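BH1974 protein (Bacillus halodurans, PDB 3ON5) belongs to the XdhC/CoxI family and probably serves xanthine dehydrogenase, as do relatives that assist the maturation of its molybdenum cofactor. Local coordinates at residues D253-F258 / L280-E285; V266-M269 / K275-E278; H271-D276 / T300-Q305; L288-I293 / A335-L340. All blocks are in the same frame, centred on the assembly; numbering follows the deposited sequence.

Contact 1: D253-F258 / L280-E285; sequences DFLRKF and LHFLLE
Leu-255 lies flat against one face of the Phe-282 ring, and this single pairing makes up most of the contact. Its CB sits 3.7 Å from the ring centroid and just 3° off the ring normal, a CH-pi contact placed squarely over the middle of the face. From there the leucine runs on toward the root of the phenylalanine: CD1 reaches Phe-282 CB at 3.7 Å, and CD2 meets Phe-282 CD1 at 3.6 Å. The two side chains overlap head to root, each tip reaching the other's base. Phe-282 is extended for this, its CG anti to the backbone N (chi1 177°), which carries the ring far enough for CZ to come within 3.6 Å of the Leu-255 carbonyl O. Leu-255 CD2 also touches Leu-283 CD2 at 4.2 Å, so one leucine branch fills the angle between Phe-282 and its chain neighbour. With an alanine here CB could still rest on the ring, but the loss of both methyl branches would probably open a gap beside Leu-283 and let the Phe-282 ring turn more easily. Phe-282 is exposed and takes a cation-pi contact from Lys-286, whereas both leucines are buried. The contact bridges two neighbouring helices on one face of the parallel sheet: helix 251-257, whose Phe-254 and Phe-258 press onto strands 200-205, 223-229 and 245-248, and helix 273-283, which lies over the next strands, 265-268 and 290-293.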
loop_
_atom_site.group_PDB
_atom_site.type_symbol
_atom_site.label_atom_id
_atom_site.label_comp_id
_atom_site.label_asym_id
_atom_site.label_seq_id
_atom_site.Cartn_x
_atom_site.Cartn_y
_atom_site.Cartn_z
ATOM N N ASP A 253 48.380 -4.927 2.185
ATOM C CA ASP A 253 48.254 -3.472 2.212
ATOM C C ASP A 253 47.137 -3.074 3.123
ATOM O O ASP A 253 47.289 -2.126 3.872
ATOM C CB ASP A 253 48.016 -2.915 0.816
ATOM C CG ASP A 253 49.217 -2.985 -0.076
ATOM O OD1 ASP A 253 50.316 -2.610 0.381
ATOM O OD2 ASP A 253 49.045 -3.317 -1.262
ATOM N N PHE A 254 46.013 -3.795 3.064
ATOM C CA PHE A 254 44.870 -3.540 3.922
ATOM C C PHE A 254 45.275 -3.625 5.389
ATOM O O PHE A 254 45.056 -2.667 6.116
ATOM C CB PHE A 254 43.745 -4.524 3.623
ATOM C CG PHE A 254 42.508 -4.301 4.448
ATOM C CD1 PHE A 254 41.507 -3.436 4.011
ATOM C CD2 PHE A 254 42.315 -4.994 5.636
ATOM C CE1 PHE A 254 40.338 -3.263 4.757
ATOM C CE2 PHE A 254 41.156 -4.811 6.385
ATOM C CZ PHE A 254 40.163 -3.963 5.933
ATOM N N LEU A 255 45.925 -4.730 5.793
ATOM C CA LEU A 255 46.377 -5.008 7.165
ATOM C C LEU A 255 47.391 -3.959 7.642
ATOM O O LEU A 255 47.404 -3.608 8.826
ATOM C CB LEU A 255 46.985 -6.412 7.261
ATOM C CG LEU A 255 46.002 -7.566 7.015
ATOM C CD1 LEU A 255 46.730 -8.840 6.729
ATOM C CD2 LEU A 255 44.956 -7.708 8.115
ATOM N N ARG A 256 48.193 -3.416 6.728
ATOM C CA ARG A 256 49.126 -2.346 7.073
ATOM C C ARG A 256 48.362 -1.032 7.359
ATOM O O ARG A 256 48.626 -0.377 8.361
ATOM C CB ARG A 256 50.155 -2.122 5.949
ATOM C CG ARG A 256 51.223 -1.110 6.335
ATOM C CD ARG A 256 52.155 -0.671 5.214
ATOM N NE ARG A 256 51.511 0.265 4.285
ATOM C CZ ARG A 256 51.103 -0.047 3.061
ATOM N NH1 ARG A 256 51.316 -1.261 2.571
ATOM N NH2 ARG A 256 50.530 0.872 2.293
ATOM N N LYS A 257 47.407 -0.680 6.488
ATOM C CA LYS A 257 46.698 0.579 6.498
ATOM C C LYS A 257 45.479 0.579 7.444
ATOM O O LYS A 257 45.369 1.509 8.232
ATOM C CB LYS A 257 46.258 0.925 5.066
ATOM C CG LYS A 257 47.458 1.297 4.169
ATOM C CD LYS A 257 47.287 1.001 2.648
ATOM C CE LYS A 257 46.374 1.875 1.820
ATOM N NZ LYS A 257 46.446 1.522 0.374
ATOM N N PHE A 258 44.573 -0.419 7.367
ATOM C CA PHE A 258 43.331 -0.466 8.162
ATOM C C PHE A 258 43.566 -1.119 9.525
ATOM O O PHE A 258 43.956 -2.283 9.612
ATOM C CB PHE A 258 42.244 -1.225 7.393
ATOM C CG PHE A 258 40.839 -1.212 7.971
ATOM C CD1 PHE A 258 40.477 -2.100 8.984
ATOM C CD2 PHE A 258 39.835 -0.427 7.395
ATOM C CE1 PHE A 258 39.171 -2.129 9.472
ATOM C CE2 PHE A 258 38.530 -0.463 7.880
ATOM C CZ PHE A 258 38.210 -1.303 8.920
ATOM N N LEU A 280 45.626 -14.655 8.017
ATOM C CA LEU A 280 45.656 -15.402 9.270
ATOM C C LEU A 280 46.972 -15.197 10.050
ATOM O O LEU A 280 46.920 -14.914 11.243
ATOM C CB LEU A 280 45.457 -16.894 8.990
ATOM C CG LEU A 280 45.452 -17.838 10.202
ATOM C CD1 LEU A 280 44.350 -17.488 11.184
ATOM C CD2 LEU A 280 45.332 -19.277 9.744
ATOM N N HIS A 281 48.130 -15.326 9.387
ATOM C CA HIS A 281 49.445 -15.178 10.007
ATOM C C HIS A 281 49.626 -13.797 10.600
ATOM O O HIS A 281 50.309 -13.677 11.608
ATOM C CB HIS A 281 50.552 -15.459 8.997
ATOM C CG HIS A 281 50.786 -16.928 8.770
ATOM N ND1 HIS A 281 52.053 -17.481 8.851
ATOM C CD2 HIS A 281 49.895 -17.926 8.569
ATOM C CE1 HIS A 281 51.894 -18.783 8.643
ATOM N NE2 HIS A 281 50.613 -19.096 8.475
ATOM N N PHE A 282 48.990 -12.764 10.020
ATOM C CA PHE A 282 49.088 -11.400 10.526
ATOM C C PHE A 282 48.285 -11.256 11.815
ATOM O O PHE A 282 48.766 -10.645 12.767
ATOM C CB PHE A 282 48.609 -10.388 9.467
ATOM C CG PHE A 282 48.612 -8.951 9.928
ATOM C CD1 PHE A 282 47.519 -8.416 10.607
ATOM C CD2 PHE A 282 49.700 -8.125 9.673
ATOM C CE1 PHE A 282 47.532 -7.086 11.053
ATOM C CE2 PHE A 282 49.711 -6.796 10.116
ATOM C CZ PHE A 282 48.634 -6.289 10.812
ATOM N N LEU A 283 47.051 -11.796 11.821
ATOM C CA LEU A 283 46.086 -11.720 12.914
ATOM C C LEU A 283 46.376 -12.692 14.055
ATOM O O LEU A 283 45.652 -12.658 15.049
ATOM C CB LEU A 283 44.692 -12.034 12.365
ATOM C CG LEU A 283 44.129 -11.135 11.269
ATOM C CD1 LEU A 283 42.803 -11.662 10.797
ATOM C CD2 LEU A 283 43.985 -9.699 11.723
ATOM N N LEU A 284 47.410 -13.556 13.923
ATOM C CA LEU A 284 47.738 -14.578 14.911
ATOM C C LEU A 284 47.959 -14.034 16.316
ATOM O O LEU A 284 47.234 -14.451 17.220
ATOM C CB LEU A 284 48.984 -15.377 14.530
ATOM C CG LEU A 284 48.798 -16.534 13.576
ATOM C CD1 LEU A 284 50.099 -17.180 13.303
ATOM C CD2 LEU A 284 47.875 -17.595 14.158
ATOM N N GLU A 285 48.954 -13.171 16.533
ATOM C CA GLU A 285 49.228 -12.726 17.898
ATOM C C GLU A 285 48.275 -11.610 18.313
ATOM O O GLU A 285 48.179 -11.342 19.517
ATOM C CB GLU A 285 50.688 -12.268 18.057
ATOM C CG GLU A 285 51.724 -13.388 18.029
ATOM C CD GLU A 285 51.971 -14.148 19.318
ATOM O OE1 GLU A 285 51.363 -13.801 20.358
ATOM O OE2 GLU A 285 52.827 -15.062 19.297
#

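Contact 2: V266-M269 / K275-E278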
loop_
_atom_site.group_PDB
_atom_site.type_symbol
_atom_site.label_atom_id
_atom_site.label_comp_id
_atom_site.label_asym_id
_atom_site.label_seq_id
_atom_site.Cartn_x
_atom_site.Cartn_y
_atom_site.Cartn_z
ATOM N N VAL A 266 36.455 -10.973 12.385
ATOM C CA VAL A 266 37.110 -11.160 11.096
ATOM C C VAL A 266 36.564 -12.428 10.440
ATOM O O VAL A 266 36.354 -13.457 11.104
ATOM C CB VAL A 266 38.655 -11.184 11.198
ATOM C CG1 VAL A 266 39.294 -11.440 9.831
ATOM C CG2 VAL A 266 39.182 -9.875 11.792
ATOM N N LEU A 267 36.353 -12.338 9.115
ATOM C CA LEU A 267 35.862 -13.412 8.272
ATOM C C LEU A 267 36.743 -13.506 7.028
ATOM O O LEU A 267 36.766 -12.579 6.215
ATOM C CB LEU A 267 34.412 -13.084 7.950
ATOM C CG LEU A 267 33.404 -14.199 7.762
ATOM C CD1 LEU A 267 33.505 -15.270 8.827
ATOM C CD2 LEU A 267 32.076 -13.617 7.851
ATOM N N ILE A 268 37.553 -14.576 6.952
ATOM C CA ILE A 268 38.521 -14.863 5.893
ATOM C C ILE A 268 37.857 -15.795 4.877
ATOM O O ILE A 268 37.659 -16.982 5.167
ATOM C CB ILE A 268 39.827 -15.483 6.498
ATOM C CG1 ILE A 268 40.348 -14.705 7.723
ATOM C CG2 ILE A 268 40.898 -15.625 5.447
ATOM C CD1 ILE A 268 41.601 -15.317 8.402
HETATM N N MSE A 269 37.498 -15.276 3.691
HETATM C CA MSE A 269 36.823 -16.108 2.681
HETATM C C MSE A 269 37.193 -15.671 1.272
HETATM O O MSE A 269 36.307 -15.392 0.444
HETATM C CB MSE A 269 35.308 -16.068 2.870
HETATM C CG MSE A 269 34.756 -14.690 3.236
HETATM SE SE MSE A 269 32.878 -14.833 3.642
HETATM C CE MSE A 269 32.938 -16.283 4.867
ATOM N N LYS A 275 46.597 -15.979 0.053
ATOM C CA LYS A 275 45.952 -14.768 0.550
ATOM C C LYS A 275 45.427 -15.006 1.974
ATOM O O LYS A 275 45.780 -14.239 2.874
ATOM C CB LYS A 275 44.816 -14.309 -0.391
ATOM C CG LYS A 275 45.229 -13.881 -1.800
ATOM C CD LYS A 275 45.919 -12.541 -1.875
ATOM C CE LYS A 275 46.402 -12.228 -3.269
ATOM N NZ LYS A 275 47.469 -13.175 -3.695
ATOM N N ASP A 276 44.653 -16.106 2.190
ATOM C CA ASP A 276 44.117 -16.501 3.496
ATOM C C ASP A 276 45.240 -16.708 4.516
ATOM O O ASP A 276 45.108 -16.296 5.671
ATOM C CB ASP A 276 43.281 -17.778 3.372
ATOM C CG ASP A 276 41.975 -17.635 2.616
ATOM O OD1 ASP A 276 41.540 -16.491 2.385
ATOM O OD2 ASP A 276 41.342 -18.662 2.338
ATOM N N GLN A 277 46.361 -17.306 4.078
ATOM C CA GLN A 277 47.513 -17.538 4.921
ATOM C C GLN A 277 48.177 -16.211 5.336
ATOM O O GLN A 277 48.554 -16.121 6.501
ATOM C CB GLN A 277 48.518 -18.437 4.210
ATOM C CG GLN A 277 49.553 -18.998 5.163
ATOM C CD GLN A 277 50.521 -19.899 4.474
ATOM O OE1 GLN A 277 51.284 -19.468 3.603
ATOM N NE2 GLN A 277 50.564 -21.156 4.912
ATOM N N GLU A 278 48.297 -15.175 4.446
ATOM C CA GLU A 278 48.936 -13.933 4.927
ATOM C C GLU A 278 47.997 -13.242 5.903
ATOM O O GLU A 278 48.476 -12.764 6.930
ATOM C CB GLU A 278 49.441 -12.935 3.828
ATOM C CG GLU A 278 48.482 -12.164 2.916
ATOM C CD GLU A 278 49.193 -11.255 1.905
ATOM O OE1 GLU A 278 50.446 -11.306 1.861
ATOM O OE2 GLU A 278 48.517 -10.506 1.152
#
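Ile-268 and Asp-276 meet inside a beta-alpha-beta unit of the Rossmann domain, where strand 265-268 gives way to helix 273-283 before the chain returns as strand 290-293. The CA atoms of the pair are 6.3 Å apart. Asp-276 can be followed outward along one methyl group: its CB lies 3.8 Å from Ile-268 CG2, its CG is nearer to that same methyl, and OD1 rests against it as well. The aspartate thus runs alongside the isoleucine branch. The polar tip has its partners outside this pair: OD1 is hydrogen-bonded to Thr-270 OG1 in the loop that joins strand and helix, and OD2 forms a salt bridge with Arg-299 NH2 of helix 297-304. The buried carboxylate is thereby satisfied at both oxygens, and the arginine is likely to keep it ionised. Ile-268 divides its two branches between helix and sheet. CG2, anti to the backbone N, faces Asp-276, while the longer branch carries CD1 toward Ile-291 and Ile-293 on the adjacent strand. Past the strand end, the CB of Met-269, a selenomethionine, points away from the helix, and the backbone N of Met-269 stays 4.4 Å from Asp-276 OD1, too far for a bond.

Contact 3: H271-D276 / T300-Q305; sequences HHFQKD and TRRLLQ
The first turn of helix 273-283 and the last of helix 297-304 come closest at Phe-273 and Leu-303, whose CA atoms are 7.2 Å apart. Leu-303 lays CD2 over the middle of the Phe-273 ring, 3.7 Å from the centroid and 12° off the normal, a CH-pi contact. The same methyl comes near the Phe-273 carbonyl O and lies 3.9 Å from Asp-276 CB, so it nests between the ring and the next turn of the helix. Phe-273 reaches across because its CG is anti to the backbone N (chi1 -169°), which drives the ring edge at the other helix: CZ lies 3.5 Å from the Arg-302 carbonyl C. These two helices are successive connections of the Rossmann domain on one face of its sheet, either side of strand 290-293 in the chain, and Leu-303 also rests on Ile-293 of that strand. Arg-302 sets its CB near Phe-273 CZ and then bends at chi3, returning NH1 to 3.6 Å from Phe-273 CE2. Guanidinium and ring planes are only 11° apart, but the approach is oblique. Glu-100 of the second subunit packs on Phe-273 and forms a long, weak ion pair with Arg-302 NH1.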
loop_
_atom_site.group_PDB
_atom_site.type_symbol
_atom_site.label_atom_id
_atom_site.label_comp_id
_atom_site.label_asym_id
_atom_site.label_seq_id
_atom_site.Cartn_x
_atom_site.Cartn_y
_atom_site.Cartn_z
ATOM N N HIS A 271 39.089 -17.647 -0.812
ATOM C CA HIS A 271 39.164 -18.878 -1.619
ATOM C C HIS A 271 40.547 -19.012 -2.260
ATOM O O HIS A 271 40.711 -19.788 -3.191
ATOM C CB HIS A 271 38.065 -18.941 -2.704
ATOM C CG HIS A 271 36.672 -18.933 -2.162
ATOM N ND1 HIS A 271 36.081 -20.085 -1.701
ATOM C CD2 HIS A 271 35.782 -17.918 -2.066
ATOM C CE1 HIS A 271 34.860 -19.741 -1.319
ATOM N NE2 HIS A 271 34.635 -18.442 -1.512
ATOM N N HIS A 272 41.529 -18.246 -1.764
ATOM C CA HIS A 272 42.937 -18.211 -2.185
ATOM C C HIS A 272 43.786 -18.504 -0.995
ATOM O O HIS A 272 43.807 -17.708 -0.057
ATOM C CB HIS A 272 43.314 -16.858 -2.815
ATOM C CG HIS A 272 42.693 -16.604 -4.151
ATOM N ND1 HIS A 272 41.355 -16.235 -4.274
ATOM C CD2 HIS A 272 43.262 -16.606 -5.379
ATOM C CE1 HIS A 272 41.144 -16.079 -5.571
ATOM N NE2 HIS A 272 42.266 -16.284 -6.277
ATOM N N PHE A 273 44.457 -19.661 -1.011
ATOM C CA PHE A 273 45.257 -20.177 0.088
ATOM C C PHE A 273 46.326 -19.181 0.545
ATOM O O PHE A 273 46.357 -18.845 1.726
ATOM C CB PHE A 273 45.926 -21.496 -0.308
ATOM C CG PHE A 273 46.559 -22.216 0.861
ATOM C CD1 PHE A 273 47.887 -21.978 1.213
ATOM C CD2 PHE A 273 45.833 -23.143 1.604
ATOM C CE1 PHE A 273 48.464 -22.630 2.301
ATOM C CE2 PHE A 273 46.423 -23.815 2.678
ATOM C CZ PHE A 273 47.732 -23.554 3.019
ATOM N N GLN A 274 47.194 -18.724 -0.362
ATOM C CA GLN A 274 48.280 -17.799 -0.026
ATOM C C GLN A 274 47.729 -16.501 0.597
ATOM O O GLN A 274 48.311 -16.009 1.573
ATOM C CB GLN A 274 49.096 -17.491 -1.292
ATOM C CG GLN A 274 50.301 -16.571 -1.098
ATOM C CD GLN A 274 50.966 -16.248 -2.420
ATOM O OE1 GLN A 274 51.615 -17.100 -3.046
ATOM N NE2 GLN A 274 50.830 -14.999 -2.864
ATOM N N LYS A 275 46.597 -15.979 0.053
ATOM C CA LYS A 275 45.952 -14.768 0.550
ATOM C C LYS A 275 45.427 -15.006 1.974
ATOM O O LYS A 275 45.780 -14.239 2.874
ATOM C CB LYS A 275 44.816 -14.309 -0.391
ATOM C CG LYS A 275 45.229 -13.881 -1.800
ATOM C CD LYS A 275 45.919 -12.541 -1.875
ATOM C CE LYS A 275 46.402 -12.228 -3.269
ATOM N NZ LYS A 275 47.469 -13.175 -3.695
ATOM N N ASP A 276 44.653 -16.106 2.190
ATOM C CA ASP A 276 44.117 -16.501 3.496
ATOM C C ASP A 276 45.240 -16.708 4.516
ATOM O O ASP A 276 45.108 -16.296 5.671
ATOM C CB ASP A 276 43.281 -17.778 3.372
ATOM C CG ASP A 276 41.975 -17.635 2.616
ATOM O OD1 ASP A 276 41.540 -16.491 2.385
ATOM O OD2 ASP A 276 41.342 -18.662 2.338
ATOM N N THR A 300 42.764 -25.221 7.106
ATOM C CA THR A 300 43.099 -24.230 8.124
ATOM C C THR A 300 44.322 -24.759 8.927
ATOM O O THR A 300 45.115 -23.935 9.388
ATOM C CB THR A 300 41.850 -23.926 8.959
ATOM O OG1 THR A 300 40.920 -23.273 8.081
ATOM C CG2 THR A 300 42.125 -23.004 10.145
ATOM N N ARG A 301 44.518 -26.097 9.023
ATOM C CA ARG A 301 45.727 -26.680 9.619
ATOM C C ARG A 301 46.921 -26.400 8.694
ATOM O O ARG A 301 48.011 -26.060 9.172
ATOM C CB ARG A 301 45.583 -28.187 9.897
ATOM C CG ARG A 301 44.990 -28.487 11.272
ATOM C CD ARG A 301 45.077 -29.956 11.689
ATOM N NE ARG A 301 44.172 -30.848 10.954
ATOM C CZ ARG A 301 42.965 -31.224 11.370
ATOM N NH1 ARG A 301 42.476 -30.767 12.516
ATOM N NH2 ARG A 301 42.226 -32.040 10.628
ATOM N N ARG A 302 46.690 -26.491 7.361
ATOM C CA ARG A 302 47.704 -26.209 6.349
ATOM C C ARG A 302 48.021 -24.704 6.345
ATOM O O ARG A 302 49.191 -24.339 6.226
ATOM C CB ARG A 302 47.271 -26.704 4.958
ATOM C CG ARG A 302 47.477 -28.210 4.795
ATOM C CD ARG A 302 47.170 -28.768 3.414
ATOM N NE ARG A 302 45.734 -28.901 3.153
ATOM C CZ ARG A 302 45.033 -28.120 2.329
ATOM N NH1 ARG A 302 45.638 -27.165 1.630
ATOM N NH2 ARG A 302 43.729 -28.320 2.164
ATOM N N LEU A 303 46.993 -23.845 6.548
ATOM C CA LEU A 303 47.133 -22.386 6.638
ATOM C C LEU A 303 48.009 -21.987 7.837
ATOM O O LEU A 303 48.862 -21.103 7.698
ATOM C CB LEU A 303 45.758 -21.684 6.748
ATOM C CG LEU A 303 44.888 -21.589 5.495
ATOM C CD1 LEU A 303 43.564 -20.978 5.826
ATOM C CD2 LEU A 303 45.531 -20.727 4.435
ATOM N N LEU A 304 47.806 -22.656 8.999
ATOM C CA LEU A 304 48.555 -22.411 10.233
ATOM C C LEU A 304 49.964 -22.943 10.110
ATOM O O LEU A 304 50.839 -22.419 10.792
ATOM C CB LEU A 304 47.865 -23.024 11.462
ATOM C CG LEU A 304 46.570 -22.332 11.922
ATOM C CD1 LEU A 304 45.721 -23.253 12.759
ATOM C CD2 LEU A 304 46.848 -21.023 12.644
ATOM N N GLN A 305 50.203 -23.934 9.206
ATOM C CA GLN A 305 51.508 -24.563 8.896
ATOM C C GLN A 305 52.403 -24.620 10.169
ATOM O O GLN A 305 53.499 -24.034 10.219
ATOM C CB GLN A 305 52.256 -23.853 7.722
ATOM C CG GLN A 305 52.378 -22.310 7.791
ATOM C CD GLN A 305 53.576 -21.767 7.041
ATOM O OE1 GLN A 305 54.712 -22.244 7.193
ATOM N NE2 GLN A 305 53.374 -20.674 6.317
#

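Contact 4: L288-I293 / A335-L340; sequences LRYIGI and AQLIQL
Strand 290-293 and helix 335-340 run almost antiparallel, at 162° between their directions, with axes 11.2 Å apart; the nearest CA atoms belong to Tyr-290 and Leu-337. Tyr-290 spans this gap, its CG anti to the backbone N (chi1 174°), and three helix residues hold it, two by the ring and one by the hydroxyl. Leu-337 comes over one face, CD2 lying 3.7 Å from the ring centroid in a CH-pi contact. Leu-340 approaches obliquely, its CD1 3.5 Å from Tyr-290 CD1. At the far end the hydroxyl OH donates to Gln-336 OE1 over 2.8 Å, the donor tilted 25° from the carbonyl plane. Gln-336 gets there on an extended chain that crosses the tyrosine steeply, and its OE1 also accepts from Gly-318 N, so two donors satisfy this buried oxygen. A phenylalanine in place of Tyr-290 would keep the ring contacts but would probably cost Gln-336 OE1 one of these donors and leave the amide less firmly oriented. The tyrosine is also hemmed in by Phe-265 at the start of strand 265-268 and by Tyr-314 on strand 313-314, which Gln-336 and Leu-340 touch too. Helix 326-343 thus packs on the face of the sheet opposite helix 273-283, while its Ala-335, Ile-338 and Gln-339 pack on the second subunit.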
loop_
_atom_site.group_PDB
_atom_site.type_symbol
_atom_site.label_atom_id
_atom_site.label_comp_id
_atom_site.label_asym_id
_atom_site.label_seq_id
_atom_site.Cartn_x
_atom_site.Cartn_y
_atom_site.Cartn_z
ATOM N N LEU A 288 41.838 -11.028 19.248
ATOM C CA LEU A 288 40.620 -10.784 18.453
ATOM C C LEU A 288 39.412 -11.491 19.027
ATOM O O LEU A 288 39.518 -12.595 19.572
ATOM C CB LEU A 288 40.786 -11.211 16.985
ATOM C CG LEU A 288 41.187 -10.129 16.003
ATOM C CD1 LEU A 288 41.906 -10.721 14.827
ATOM C CD2 LEU A 288 39.991 -9.319 15.556
ATOM N N ARG A 289 38.256 -10.839 18.878
ATOM C CA ARG A 289 36.953 -11.325 19.305
ATOM C C ARG A 289 36.602 -12.623 18.574
ATOM O O ARG A 289 36.175 -13.591 19.206
ATOM C CB ARG A 289 35.913 -10.225 19.008
ATOM C CG ARG A 289 34.499 -10.471 19.490
ATOM C CD ARG A 289 34.291 -10.232 20.972
ATOM N NE ARG A 289 32.882 -10.363 21.348
ATOM C CZ ARG A 289 32.001 -9.367 21.301
ATOM N NH1 ARG A 289 32.372 -8.160 20.883
ATOM N NH2 ARG A 289 30.741 -9.572 21.659
ATOM N N TYR A 290 36.846 -12.648 17.241
ATOM C CA TYR A 290 36.481 -13.751 16.357
ATOM C C TYR A 290 37.289 -13.782 15.048
ATOM O O TYR A 290 37.458 -12.728 14.437
ATOM C CB TYR A 290 34.988 -13.542 16.020
ATOM C CG TYR A 290 34.393 -14.485 15.008
ATOM C CD1 TYR A 290 33.834 -15.691 15.400
ATOM C CD2 TYR A 290 34.313 -14.135 13.664
ATOM C CE1 TYR A 290 33.246 -16.549 14.477
ATOM C CE2 TYR A 290 33.755 -14.997 12.726
ATOM C CZ TYR A 290 33.209 -16.196 13.141
ATOM O OH TYR A 290 32.631 -17.042 12.236
ATOM N N ILE A 291 37.723 -14.996 14.595
ATOM C CA ILE A 291 38.384 -15.268 13.302
ATOM C C ILE A 291 37.713 -16.496 12.711
ATOM O O ILE A 291 37.800 -17.586 13.275
ATOM C CB ILE A 291 39.934 -15.426 13.315
ATOM C CG1 ILE A 291 40.651 -14.249 14.000
ATOM C CG2 ILE A 291 40.471 -15.668 11.881
ATOM C CD1 ILE A 291 42.119 -14.541 14.299
ATOM N N GLY A 292 37.006 -16.291 11.617
ATOM C CA GLY A 292 36.304 -17.366 10.937
ATOM C C GLY A 292 36.913 -17.571 9.571
ATOM O O GLY A 292 37.073 -16.602 8.822
ATOM N N ILE A 293 37.306 -18.827 9.255
ATOM C CA ILE A 293 37.914 -19.118 7.962
ATOM C C ILE A 293 37.051 -20.141 7.236
ATOM O O ILE A 293 36.789 -21.229 7.758
ATOM C CB ILE A 293 39.392 -19.588 8.054
ATOM C CG1 ILE A 293 40.192 -18.738 9.039
ATOM C CG2 ILE A 293 40.040 -19.617 6.650
ATOM C CD1 ILE A 293 41.578 -19.224 9.261
ATOM N N ALA A 335 24.349 -16.626 12.370
ATOM C CA ALA A 335 23.853 -17.402 13.521
ATOM C C ALA A 335 24.964 -17.575 14.568
ATOM O O ALA A 335 24.763 -17.236 15.737
ATOM C CB ALA A 335 23.343 -18.754 13.057
ATOM N N GLN A 336 26.167 -17.994 14.118
ATOM C CA GLN A 336 27.359 -18.144 14.960
ATOM C C GLN A 336 27.773 -16.817 15.582
ATOM O O GLN A 336 28.162 -16.793 16.743
ATOM C CB GLN A 336 28.529 -18.709 14.144
ATOM C CG GLN A 336 29.720 -19.165 14.986
ATOM C CD GLN A 336 30.710 -19.883 14.129
ATOM O OE1 GLN A 336 31.248 -19.333 13.173
ATOM N NE2 GLN A 336 30.936 -21.145 14.413
ATOM N N LEU A 337 27.686 -15.722 14.822
ATOM C CA LEU A 337 28.072 -14.403 15.291
ATOM C C LEU A 337 27.124 -13.936 16.385
ATOM O O LEU A 337 27.607 -13.513 17.435
ATOM C CB LEU A 337 28.124 -13.398 14.137
ATOM C CG LEU A 337 29.233 -13.622 13.108
ATOM C CD1 LEU A 337 29.180 -12.568 12.045
ATOM C CD2 LEU A 337 30.597 -13.581 13.747
ATOM N N ILE A 338 25.797 -14.089 16.179
ATOM C CA ILE A 338 24.737 -13.756 17.148
ATOM C C ILE A 338 24.955 -14.579 18.433
ATOM O O ILE A 338 24.996 -14.014 19.530
ATOM C CB ILE A 338 23.314 -14.000 16.535
ATOM C CG1 ILE A 338 23.052 -13.008 15.386
ATOM C CG2 ILE A 338 22.218 -13.881 17.608
ATOM C CD1 ILE A 338 21.850 -13.322 14.454
ATOM N N GLN A 339 25.137 -15.904 18.280
ATOM C CA GLN A 339 25.357 -16.815 19.389
ATOM C C GLN A 339 26.521 -16.351 20.281
ATOM O O GLN A 339 26.381 -16.381 21.492
ATOM C CB GLN A 339 25.635 -18.224 18.861
ATOM C CG GLN A 339 25.716 -19.274 19.959
ATOM C CD GLN A 339 26.248 -20.568 19.421
ATOM O OE1 GLN A 339 25.564 -21.597 19.457
ATOM N NE2 GLN A 339 27.472 -20.534 18.872
ATOM N N LEU A 340 27.631 -15.892 19.691
ATOM C CA LEU A 340 28.813 -15.461 20.443
ATOM C C LEU A 340 28.637 -14.089 21.078
ATOM O O LEU A 340 29.187 -13.869 22.148
ATOM C CB LEU A 340 30.068 -15.435 19.561
ATOM C CG LEU A 340 30.451 -16.768 18.922
ATOM C CD1 LEU A 340 31.565 -16.583 17.934
ATOM C CD2 LEU A 340 30.781 -17.851 19.970
#

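Overall arrangement
All four contacts belong to the Rossmann domain, and helix 273-283 takes part in three of them. Contacts 2 and 3 share Lys-275 and Asp-276, and their centres are about 7 Å apart; contact 1 lies further along the same helix, about 10 Å from contact 2 between centres. Between contacts 1 and 3, His-281 NE2 is hydrogen-bonded to the carbonyl O of Leu-303 at 2.8 Å. Contact 4 is on the other face of the sheet, about 14 Å from contact 2 between centres, yet backbone bonds join their strands, among them Ile-268 N to Gly-292 O at 2.8 Å. Contacts 3 and 4, about 19 Å apart between centres, both reach the second subunit.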